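Side-chain contacts in class I phosphodiesterase PDEB1 (Leishmania major, PDB 2R8Q), which is a class I phosphodiesterase of the HD clan whose all-helical catalytic domain holds a zinc and a magnesium ion: residues V106-T111 and L138-D143; F102-D107 and A252-N257. One frame throughout, in Å; residues are numbered along the deposited sequence.

How the interactions relate
Running from the N terminus, helix 102-118 comes first and supplies one side of both contacts, which share Val106 and Asp107. Interaction 1 closes the shorter loop: after 26 mostly helical residues the chain returns with the C-terminal end of helix 127-139 and the turn that follows it. Interaction 2 starts slightly earlier on the same helix and closes a much longer loop of 144 residues, bringing in the end of helix 239-254; the 138-143 segment therefore falls within the span that it encloses. Their centres lie about 6 Å apart, and both meet at the zinc ion: His104 and Asp254 from interaction 2, His140 and Asp141 from interaction 1.

Interaction 1: residues V106-T111 and L138-D143; sequences VDVCQT and LVHDLD. With ZN (zinc ion), chain C; MG (magnesium ion), chain D.
The methyls of Val108 lean against the His140 imidazole. Val108 CB, set on the side facing the other segment, is itself 4.0 Å from His140 CE1; CG2 comes to 3.8 Å from that carbon and CG1 stays a little farther, so both branches brace one corner of the ring, approaching it obliquely. A branched, apolar residue suits this place because it packs methyls beside the ring and offers its nitrogens no rival partner. His140 ND1 is hydrogen-bonded to the carbonyl of Ala137, just before the segment, and this leaves NE2 to bind zinc at 2.2 Å. One face of the ring is covered by CB of Asp141, whose carboxylate is split between metals: OD2 binds zinc at 2.1 Å and OD1 binds magnesium at 2.2 Å. Water 1 also bridges the two ions. Farther from the metals, Leu138 holds CG anti to its own carbonyl carbon (chi1 -61°), which carries the branch toward helix 102-118, where CD2 packs on Cys109 CB at 4.0 Å; Val63 and Phe86 of neighbouring helices add to this apolar layer. With His104 and Asp254 as the remaining protein ligands of zinc, the adjacent His140-Asp141 pair marks the HD-clan two-metal site.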
loop_
_atom_site.group_PDB
_atom_site.type_symbol
_atom_site.label_atom_id
_atom_site.label_comp_id
_atom_site.label_asym_id
_atom_site.label_seq_id
_atom_site.Cartn_x
_atom_site.Cartn_y
_atom_site.Cartn_z
ATOM N N VAL A 106 12.556 18.585 0.195
ATOM C CA VAL A 106 13.843 19.113 0.630
ATOM C C VAL A 106 13.509 20.378 1.427
ATOM O O VAL A 106 14.075 20.630 2.495
ATOM C CB VAL A 106 14.736 19.470 -0.583
ATOM C CG1 VAL A 106 15.926 20.324 -0.138
ATOM C CG2 VAL A 106 15.223 18.185 -1.247
ATOM N N ASP A 107 12.570 21.165 0.908
ATOM C CA ASP A 107 12.144 22.382 1.589
ATOM C C ASP A 107 11.522 22.080 2.954
ATOM O O ASP A 107 11.835 22.742 3.937
ATOM C CB ASP A 107 11.139 23.148 0.723
ATOM C CG ASP A 107 10.550 24.349 1.435
ATOM O OD1 ASP A 107 11.328 25.173 1.961
ATOM O OD2 ASP A 107 9.305 24.473 1.460
ATOM N N VAL A 108 10.641 21.085 3.027
ATOM C CA VAL A 108 10.016 20.761 4.305
ATOM C C VAL A 108 11.067 20.292 5.311
ATOM O O VAL A 108 11.012 20.652 6.484
ATOM C CB VAL A 108 8.910 19.686 4.131
ATOM C CG1 VAL A 108 8.386 19.230 5.487
ATOM C CG2 VAL A 108 7.763 20.269 3.316
ATOM N N CYS A 109 12.033 19.506 4.843
ATOM C CA CYS A 109 13.096 19.010 5.714
ATOM C C CYS A 109 13.905 20.180 6.277
ATOM O O CYS A 109 14.103 20.288 7.486
ATOM C CB CYS A 109 14.004 18.061 4.926
ATOM S SG CYS A 109 15.369 17.331 5.872
ATOM N N GLN A 110 14.354 21.065 5.393
ATOM C CA GLN A 110 15.144 22.224 5.801
ATOM C C GLN A 110 14.350 23.141 6.732
ATOM O O GLN A 110 14.881 23.667 7.719
ATOM C CB GLN A 110 15.596 22.992 4.552
ATOM C CG GLN A 110 16.639 24.090 4.783
ATOM C CD GLN A 110 16.040 25.413 5.226
ATOM O OE1 GLN A 110 14.971 25.812 4.761
ATOM N NE2 GLN A 110 16.740 26.114 6.115
ATOM N N THR A 111 13.070 23.317 6.424
ATOM C CA THR A 111 12.198 24.167 7.224
ATOM C C THR A 111 12.024 23.589 8.630
ATOM O O THR A 111 12.060 24.322 9.624
ATOM C CB THR A 111 10.822 24.315 6.551
ATOM O OG1 THR A 111 10.984 24.939 5.271
ATOM C CG2 THR A 111 9.893 25.156 7.408
ATOM N N LEU A 138 11.536 13.798 4.242
ATOM C CA LEU A 138 11.939 13.341 2.917
ATOM C C LEU A 138 11.048 12.273 2.284
ATOM O O LEU A 138 11.042 12.120 1.063
ATOM C CB LEU A 138 13.391 12.841 2.957
ATOM C CG LEU A 138 14.426 13.897 3.359
ATOM C CD1 LEU A 138 15.799 13.251 3.505
ATOM C CD2 LEU A 138 14.461 15.005 2.311
ATOM N N VAL A 139 10.293 11.542 3.098
ATOM C CA VAL A 139 9.430 10.490 2.571
ATOM C C VAL A 139 7.950 10.850 2.594
ATOM O O VAL A 139 7.135 10.120 2.042
ATOM C CB VAL A 139 9.559 9.175 3.391
ATOM C CG1 VAL A 139 11.018 8.751 3.495
ATOM C CG2 VAL A 139 8.956 9.365 4.777
ATOM N N HIS A 140 7.607 11.985 3.196
ATOM C CA HIS A 140 6.197 12.327 3.369
ATOM C C HIS A 140 5.280 12.518 2.164
ATOM O O HIS A 140 4.061 12.511 2.331
ATOM C CB HIS A 140 6.058 13.511 4.345
ATOM C CG HIS A 140 5.968 14.849 3.686
ATOM N ND1 HIS A 140 7.076 15.552 3.263
ATOM C CD2 HIS A 140 4.896 15.617 3.381
ATOM C CE1 HIS A 140 6.689 16.694 2.725
ATOM N NE2 HIS A 140 5.371 16.759 2.785
ATOM N N ASP A 141 5.840 12.668 0.964
ATOM C CA ASP A 141 5.029 12.829 -0.247
ATOM C C ASP A 141 5.464 11.891 -1.379
ATOM O O ASP A 141 5.130 12.120 -2.541
ATOM C CB ASP A 141 5.084 14.276 -0.762
ATOM C CG ASP A 141 4.023 15.155 -0.147
ATOM O OD1 ASP A 141 2.903 14.652 0.069
ATOM O OD2 ASP A 141 4.302 16.349 0.100
ATOM N N LEU A 142 6.188 10.829 -1.040
ATOM C CA LEU A 142 6.683 9.892 -2.056
ATOM C C LEU A 142 5.690 9.480 -3.142
ATOM O O LEU A 142 4.588 9.032 -2.856
ATOM C CB LEU A 142 7.229 8.628 -1.383
ATOM C CG LEU A 142 8.521 8.753 -0.568
ATOM C CD1 LEU A 142 8.693 7.520 0.316
ATOM C CD2 LEU A 142 9.713 8.913 -1.500
ATOM N N ASP A 143 6.116 9.634 -4.393
ATOM C CA ASP A 143 5.326 9.251 -5.563
ATOM C C ASP A 143 4.005 10.002 -5.732
ATOM O O ASP A 143 3.042 9.473 -6.293
ATOM C CB ASP A 143 5.096 7.733 -5.538
ATOM C CG ASP A 143 4.547 7.191 -6.850
ATOM O OD1 ASP A 143 5.052 7.581 -7.925
ATOM O OD2 ASP A 143 3.618 6.355 -6.801
HETATM ZN ZN ZN C . 3.897 17.869 1.535
HETATM MG MG MG D . 1.175 15.304 1.201
HETATM O O HOH W 1 2.093 16.962 2.295
HETATM O O HOH W 2 2.227 19.047 0.501
HETATM O O HOH W 3 0.073 13.728 0.098
HETATM O O HOH W 4 -0.620 15.510 2.445
HETATM O O HOH W 5 0.350 16.747 -0.267
#

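Interaction 2: residues F102-D107 and A252-N257; sequences FYHVVD and AGDVSN. With ZN (zinc ion), chain C; IBM (3-isobutyl-1-methylxanthine), chain E.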
loop_
_atom_site.group_PDB
_atom_site.type_symbol
_atom_site.label_atom_id
_atom_site.label_comp_id
_atom_site.label_asym_id
_atom_site.label_seq_id
_atom_site.Cartn_x
_atom_site.Cartn_y
_atom_site.Cartn_z
ATOM N N PHE A 102 10.627 16.586 -5.666
ATOM C CA PHE A 102 11.683 16.465 -4.669
ATOM C C PHE A 102 11.998 17.778 -3.945
ATOM O O PHE A 102 12.300 17.773 -2.755
ATOM C CB PHE A 102 12.945 15.899 -5.335
ATOM C CG PHE A 102 14.071 15.599 -4.379
ATOM C CD1 PHE A 102 13.898 14.702 -3.325
ATOM C CD2 PHE A 102 15.321 16.188 -4.560
ATOM C CE1 PHE A 102 14.952 14.392 -2.466
ATOM C CE2 PHE A 102 16.386 15.887 -3.707
ATOM C CZ PHE A 102 16.204 14.988 -2.659
ATOM N N TYR A 103 11.923 18.905 -4.645
ATOM C CA TYR A 103 12.225 20.184 -4.008
ATOM C C TYR A 103 11.295 20.522 -2.849
ATOM O O TYR A 103 11.709 21.174 -1.891
ATOM C CB TYR A 103 12.205 21.308 -5.041
ATOM C CG TYR A 103 13.156 21.063 -6.187
ATOM C CD1 TYR A 103 12.682 20.915 -7.489
ATOM C CD2 TYR A 103 14.532 20.959 -5.968
ATOM C CE1 TYR A 103 13.553 20.673 -8.549
ATOM C CE2 TYR A 103 15.411 20.712 -7.023
ATOM C CZ TYR A 103 14.915 20.571 -8.308
ATOM O OH TYR A 103 15.767 20.326 -9.364
ATOM N N HIS A 104 10.041 20.089 -2.931
ATOM C CA HIS A 104 9.102 20.352 -1.846
ATOM C C HIS A 104 9.522 19.634 -0.569
ATOM O O HIS A 104 9.464 20.214 0.513
ATOM C CB HIS A 104 7.683 19.901 -2.223
ATOM C CG HIS A 104 6.751 19.787 -1.052
ATOM N ND1 HIS A 104 6.357 20.875 -0.299
ATOM C CD2 HIS A 104 6.112 18.716 -0.524
ATOM C CE1 HIS A 104 5.513 20.478 0.637
ATOM N NE2 HIS A 104 5.347 19.173 0.522
ATOM N N VAL A 105 9.947 18.375 -0.675
ATOM C CA VAL A 105 10.328 17.661 0.543
ATOM C C VAL A 105 11.676 18.126 1.080
ATOM O O VAL A 105 11.909 18.088 2.285
ATOM C CB VAL A 105 10.296 16.112 0.361
ATOM C CG1 VAL A 105 8.887 15.682 -0.051
ATOM C CG2 VAL A 105 11.321 15.650 -0.664
ATOM N N VAL A 106 12.556 18.585 0.195
ATOM C CA VAL A 106 13.843 19.113 0.630
ATOM C C VAL A 106 13.509 20.378 1.427
ATOM O O VAL A 106 14.075 20.630 2.495
ATOM C CB VAL A 106 14.736 19.470 -0.583
ATOM C CG1 VAL A 106 15.926 20.324 -0.138
ATOM C CG2 VAL A 106 15.223 18.185 -1.247
ATOM N N ASP A 107 12.570 21.165 0.908
ATOM C CA ASP A 107 12.144 22.382 1.589
ATOM C C ASP A 107 11.522 22.080 2.954
ATOM O O ASP A 107 11.835 22.742 3.937
ATOM C CB ASP A 107 11.139 23.148 0.723
ATOM C CG ASP A 107 10.550 24.349 1.435
ATOM O OD1 ASP A 107 11.328 25.173 1.961
ATOM O OD2 ASP A 107 9.305 24.473 1.460
ATOM N N ALA A 252 3.075 21.981 10.108
ATOM C CA ALA A 252 3.521 23.364 9.971
ATOM C C ALA A 252 4.497 23.492 8.807
ATOM O O ALA A 252 4.373 24.391 7.978
ATOM C CB ALA A 252 4.188 23.835 11.266
ATOM N N GLY A 253 5.474 22.595 8.746
ATOM C CA GLY A 253 6.432 22.651 7.660
ATOM C C GLY A 253 5.749 22.470 6.316
ATOM O O GLY A 253 6.109 23.105 5.327
ATOM N N ASP A 254 4.744 21.603 6.285
ATOM C CA ASP A 254 4.014 21.317 5.059
ATOM C C ASP A 254 3.266 22.534 4.504
ATOM O O ASP A 254 3.157 22.692 3.285
ATOM C CB ASP A 254 3.046 20.156 5.312
ATOM C CG ASP A 254 2.821 19.303 4.081
ATOM O OD1 ASP A 254 3.640 19.365 3.134
ATOM O OD2 ASP A 254 1.822 18.552 4.070
ATOM N N VAL A 255 2.765 23.400 5.383
ATOM C CA VAL A 255 2.051 24.599 4.933
ATOM C C VAL A 255 2.841 25.874 5.221
ATOM O O VAL A 255 2.269 26.958 5.356
ATOM C CB VAL A 255 0.650 24.716 5.592
ATOM C CG1 VAL A 255 -0.205 23.524 5.196
ATOM C CG2 VAL A 255 0.774 24.812 7.106
ATOM N N SER A 256 4.162 25.738 5.278
ATOM C CA SER A 256 5.055 26.857 5.578
ATOM C C SER A 256 5.353 27.826 4.436
ATOM O O SER A 256 5.978 28.861 4.663
ATOM C CB SER A 256 6.387 26.326 6.112
ATOM O OG SER A 256 7.070 25.571 5.122
ATOM N N ASN A 257 4.928 27.498 3.221
ATOM C CA ASN A 257 5.202 28.377 2.083
ATOM C C ASN A 257 4.796 29.826 2.356
ATOM O O ASN A 257 5.519 30.753 1.997
ATOM C CB ASN A 257 4.470 27.890 0.829
ATOM C CG ASN A 257 5.055 26.606 0.250
ATOM O OD1 ASN A 257 4.460 26.001 -0.640
ATOM N ND2 ASN A 257 6.219 26.194 0.743
HETATM ZN ZN ZN C . 3.897 17.869 1.535
HETATM N N9 IBM E . -3.639 24.713 -0.506
HETATM C C8 IBM E . -4.439 25.684 -1.057
HETATM N N7 IBM E . -3.796 26.782 -1.369
HETATM C C5 IBM E . -2.486 26.514 -0.999
HETATM C C4 IBM E . -2.373 25.249 -0.467
HETATM N N3 IBM E . -1.254 24.650 -0.004
HETATM C C2 IBM E . -0.125 25.415 -0.082
HETATM N N1 IBM E . -0.145 26.712 -0.607
HETATM C C6 IBM E . -1.319 27.259 -1.065
HETATM O O6 IBM E . -1.339 28.390 -1.527
HETATM O O2 IBM E . 0.937 24.953 0.322
HETATM C C10 IBM E . 1.085 27.486 -0.670
HETATM C C11 IBM E . -1.255 23.298 0.529
HETATM C C12 IBM E . -1.598 22.314 -0.593
HETATM C C13 IBM E . -0.338 21.836 -1.300
HETATM C C14 IBM E . -2.397 21.137 -0.053
HETATM O O HOH W 6 7.535 23.551 -0.401
HETATM O O HOH W 7 8.246 26.558 2.701
HETATM O O HOH W 1 2.093 16.962 2.295
HETATM O O HOH W 2 2.227 19.047 0.501
#
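His104 and Asp254 meet at the zinc ion as two of the four protein ligands of the HD-type metal site, each carried on a different helix of the all-helical phosphodiesterase fold. This is the tight part of the contact. With CG anti to its backbone N (chi1 164°), the His104 ring swings across to the metal, where NE2 binds zinc at 2.2 Å; Asp254 OD1 binds it at the same length. The metal draws the two ligand atoms to 3.1 Å, NE2 to OD1, without a hydrogen bond between them. OD1 lies at the edge of the imidazole, in its plane, and the carboxylate is turned 38° from the ring. Histidine suits this place because its two nitrogens can serve separate partners: NE2 the metal, ND1 a water. His140 and Asp141 complete the protein ligands.

Beyond the metal the side chains stop short of each other, and water takes over. Asp107 OD2 and Asn257 ND2 are 3.6 Å apart, and two waters link them. Water 6 accepts from His104 ND1 and Asn257 ND2 and donates to Asp107 OD2, so that Asp107 helps, through this water, to orient the N-H of the metal-binding ring. Asn257, whose OD1 bonds to Tyr99 OH, also lines the 3-isobutyl-1-methylxanthine pocket, its CB 3.7 Å from ligand C10. Water 7 donates to Asp107 OD2 and Ser256 OG and accepts from Asn257 ND2. The small serine hydroxyl turns back on its own chain, where Ser256 OG donates to Gly253 O at 2.7 Å, tilted 25° from the carbonyl plane.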